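Local coordinates for putative epoxide hydrolase protein (Klebsiella pneumoniae subsp. pneumoniae, PDB 5BOV) that is a putative epoxide hydrolase of the alpha/beta hydrolase fold, possibly acting on epoxides or on ester lipids such as monoacylglycerols, at residues V34-G39 / V61-L66. Numbering follows the deposited sequence.
Sequences VILLHG and VIVPYL
The imidazole of His38 has Leu66 over one face and Pro64 O and Tyr65 CA at its edge, just where two neighbouring parallel strands of the alpha/beta hydrolase sheet part. Leu66 CG sits 3.9 Å from the centroid of the His38 ring, a CH-pi contact, while CD1 is offset toward the rim. Both ring nitrogens are engaged. NE2 of His38 accepts the Leu66 N-H at 3.1 Å in an almost straight bond (177°), although the donor lies 28° out of the ring plane; ND1 donates to Gly39 O, close to that plane. The two bonds, one given and one received, fix the ring's rotation. Chi1 of 69°, with CG between the backbone N and carbonyl carbon, turns the ring toward segment 61-66, and Tyr69 meets it edge-to-face. His38 and Gly39 begin an HGxP sequence as in epoxide hydrolases, where this loop borders the oxyanion hole, consistent with the ring bracing that turn.

Further back, strands 34-37 and 61-64 belong to a beta-alpha-beta unit whose crossover carries helix 50-56. Val34 O takes the N-H of Ile62 at 2.8 Å, and Ile62 O in turn accepts from Leu36 N. Ile35 and Ile62 run side by side, packed against helix 85-98. Leu37 comes across Pro64 obliquely, its CD2 3.6 Å from Pro64 CG. On the other face, CD1 of Leu36 presses against Val61 CG1 at 3.5 Å.

Pro64 has no N-H to continue the strand pairing, and its CD abuts Leu36 O. A water fills in between the diverging strands: it donates to Leu36 O and to Pro64 O, and accepts from His38 N at 2.9 Å.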
ATOM      1  N   VAL A  34      14.912  -3.078   1.248  1.00  8.39           N
ATOM      2  CA  VAL A  34      13.651  -3.177   0.538  1.00  8.02           C
ATOM      3  C   VAL A  34      12.530  -2.874   1.541  1.00  7.90           C
ATOM      4  O   VAL A  34      12.571  -3.409   2.646  1.00  7.96           O
ATOM      5  CB  VAL A  34      13.411  -4.623   0.020  1.00  8.63           C
ATOM      6  CG1 VAL A  34      12.143  -4.712  -0.772  1.00  8.55           C
ATOM      7  CG2 VAL A  34      14.570  -5.125  -0.794  1.00  9.09           C
ATOM      8  N   ILE A  35      11.584  -2.014   1.158  1.00  7.89           N
ATOM      9  CA  ILE A  35      10.454  -1.639   2.007  1.00  8.04           C
ATOM     10  C   ILE A  35       9.191  -2.083   1.281  1.00  7.62           C
ATOM     11  O   ILE A  35       8.978  -1.713   0.111  1.00  7.09           O
ATOM     12  CB  ILE A  35      10.419  -0.126   2.329  1.00  9.16           C
ATOM     13  CG1 ILE A  35      11.747   0.278   3.004  1.00 10.01           C
ATOM     14  CG2 ILE A  35       9.206   0.181   3.208  1.00  9.43           C
ATOM     15  CD1 ILE A  35      11.872   1.760   3.255  1.00 10.86           C
ATOM     16  N   LEU A  36       8.420  -2.928   1.961  1.00  7.25           N
ATOM     17  CA  LEU A  36       7.269  -3.600   1.366  1.00  7.07           C
ATOM     18  C   LEU A  36       6.049  -3.012   2.043  1.00  7.07           C
ATOM     19  O   LEU A  36       5.854  -3.164   3.242  1.00  6.85           O
ATOM     20  CB  LEU A  36       7.338  -5.118   1.602  1.00  7.38           C
ATOM     21  CG  LEU A  36       8.610  -5.813   1.061  1.00  7.43           C
ATOM     22  CD1 LEU A  36       8.637  -7.280   1.520  1.00  7.75           C
ATOM     23  CD2 LEU A  36       8.730  -5.692  -0.449  1.00  7.38           C
ATOM     24  N   LEU A  37       5.121  -2.485   1.214  1.00  6.83           N
ATOM     25  CA  LEU A  37       3.970  -1.762   1.739  1.00  7.11           C
ATOM     26  C   LEU A  37       2.668  -2.433   1.371  1.00  6.99           C
ATOM     27  O   LEU A  37       2.348  -2.662   0.164  1.00  6.46           O
ATOM     28  CB  LEU A  37       4.006  -0.335   1.179  1.00  7.40           C
ATOM     29  CG  LEU A  37       5.235   0.512   1.500  1.00  7.78           C
ATOM     30  CD1 LEU A  37       5.125   1.884   0.849  1.00  8.22           C
ATOM     31  CD2 LEU A  37       5.488   0.650   3.001  1.00  8.10           C
ATOM     32  N   HIS A  38       1.848  -2.707   2.387  1.00  7.29           N
ATOM     33  CA  HIS A  38       0.564  -3.374   2.154  1.00  7.09           C
ATOM     34  C   HIS A  38      -0.532  -2.395   1.724  1.00  7.38           C
ATOM     35  O   HIS A  38      -0.330  -1.171   1.738  1.00  7.24           O
ATOM     36  CB  HIS A  38       0.172  -4.118   3.425  1.00  7.19           C
ATOM     37  CG  HIS A  38      -0.191  -3.238   4.586  1.00  6.92           C
ATOM     38  ND1 HIS A  38      -1.422  -2.619   4.683  1.00  7.22           N
ATOM     39  CD2 HIS A  38       0.529  -2.791   5.640  1.00  7.03           C
ATOM     40  CE1 HIS A  38      -1.452  -1.858   5.769  1.00  7.07           C
ATOM     41  NE2 HIS A  38      -0.297  -1.988   6.391  1.00  7.11           N
ATOM     42  N   GLY A  39      -1.684  -2.986   1.413  1.00  7.15           N
ATOM     43  CA  GLY A  39      -2.839  -2.262   1.002  1.00  7.19           C
ATOM     44  C   GLY A  39      -4.013  -2.398   1.958  1.00  7.11           C
ATOM     45  O   GLY A  39      -3.871  -2.932   3.076  1.00  7.01           O
ATOM     46  N   VAL A  61      15.013  -6.374   4.749  1.00  9.22           N
ATOM     47  CA  VAL A  61      13.583  -6.146   4.424  1.00  9.06           C
ATOM     48  C   VAL A  61      12.830  -5.505   5.594  1.00  9.43           C
ATOM     49  O   VAL A  61      12.828  -5.995   6.742  1.00  9.34           O
ATOM     50  CB  VAL A  61      12.918  -7.475   4.058  1.00  9.27           C
ATOM     51  CG1 VAL A  61      11.548  -7.220   3.478  1.00  9.10           C
ATOM     52  CG2 VAL A  61      13.787  -8.207   3.060  1.00  9.72           C
ATOM     53  N   ILE A  62      12.194  -4.374   5.296  1.00  9.08           N
ATOM     54  CA  ILE A  62      11.364  -3.623   6.235  1.00  9.34           C
ATOM     55  C   ILE A  62       9.922  -3.732   5.817  1.00  8.22           C
ATOM     56  O   ILE A  62       9.579  -3.443   4.638  1.00  8.17           O
ATOM     57  CB  ILE A  62      11.748  -2.123   6.210  1.00 10.18           C
ATOM     58  CG1 ILE A  62      13.250  -1.881   6.443  1.00 11.88           C
ATOM     59  CG2 ILE A  62      10.882  -1.332   7.182  1.00 10.66           C
ATOM     60  CD1 ILE A  62      13.662  -2.308   7.770  1.00 12.81           C
ATOM     61  N   VAL A  63       9.063  -4.163   6.750  1.00  7.83           N
ATOM     62  CA  VAL A  63       7.628  -4.312   6.421  1.00  7.60           C
ATOM     63  C   VAL A  63       6.767  -3.614   7.498  1.00  7.57           C
ATOM     64  O   VAL A  63       6.558  -4.197   8.583  1.00  7.70           O
ATOM     65  CB  VAL A  63       7.199  -5.787   6.306  1.00  7.57           C
ATOM     66  CG1 VAL A  63       5.835  -5.894   5.669  1.00  7.31           C
ATOM     67  CG2 VAL A  63       8.210  -6.608   5.509  1.00  8.02           C
ATOM     68  N   PRO A  64       6.349  -2.355   7.258  1.00  7.44           N
ATOM     69  CA  PRO A  64       5.624  -1.626   8.237  1.00  7.53           C
ATOM     70  C   PRO A  64       4.145  -1.721   8.150  1.00  7.78           C
ATOM     71  O   PRO A  64       3.599  -1.843   7.049  1.00  7.58           O
ATOM     72  CB  PRO A  64       6.056  -0.176   7.949  1.00  7.67           C
ATOM     73  CG  PRO A  64       6.212  -0.144   6.446  1.00  7.64           C
ATOM     74  CD  PRO A  64       6.708  -1.504   6.084  1.00  7.41           C
ATOM     75  N   TYR A  65       3.487  -1.623   9.298  1.00  8.24           N
ATOM     76  CA  TYR A  65       2.046  -1.357   9.295  1.00  8.24           C
ATOM     77  C   TYR A  65       1.840   0.097   8.906  1.00  8.70           C
ATOM     78  O   TYR A  65       2.458   1.027   9.484  1.00  8.60           O
ATOM     79  CB  TYR A  65       1.416  -1.573  10.656  1.00  8.81           C
ATOM     80  CG  TYR A  65       1.315  -2.977  11.166  1.00  9.03           C
ATOM     81  CD1 TYR A  65       0.426  -3.874  10.591  1.00  9.39           C
ATOM     82  CD2 TYR A  65       2.089  -3.418  12.245  1.00  9.31           C
ATOM     83  CE1 TYR A  65       0.228  -5.146  11.127  1.00  9.21           C
ATOM     84  CE2 TYR A  65       1.971  -4.711  12.743  1.00  9.80           C
ATOM     85  CZ  TYR A  65       1.016  -5.565  12.205  1.00  9.76           C
ATOM     86  OH  TYR A  65       0.869  -6.831  12.681  1.00 10.54           O
ATOM     87  N   LEU A  66       0.971   0.363   7.942  1.00  8.56           N
ATOM     88  CA  LEU A  66       0.572   1.728   7.634  1.00  9.37           C
ATOM     89  C   LEU A  66      -0.246   2.362   8.831  1.00  9.15           C
ATOM     90  O   LEU A  66      -0.757   1.651   9.658  1.00  8.61           O
ATOM     91  CB  LEU A  66      -0.262   1.767   6.368  1.00  9.98           C
ATOM     92  CG  LEU A  66       0.443   1.291   5.070  1.00  9.90           C
ATOM     93  CD1 LEU A  66      -0.578   1.417   3.945  1.00  9.99           C
ATOM     94  CD2 LEU A  66       1.671   2.098   4.767  1.00 10.43           C
TER
HETATM   95  O   HOH W   1       3.539  -3.264   4.675  1.00  8.06           O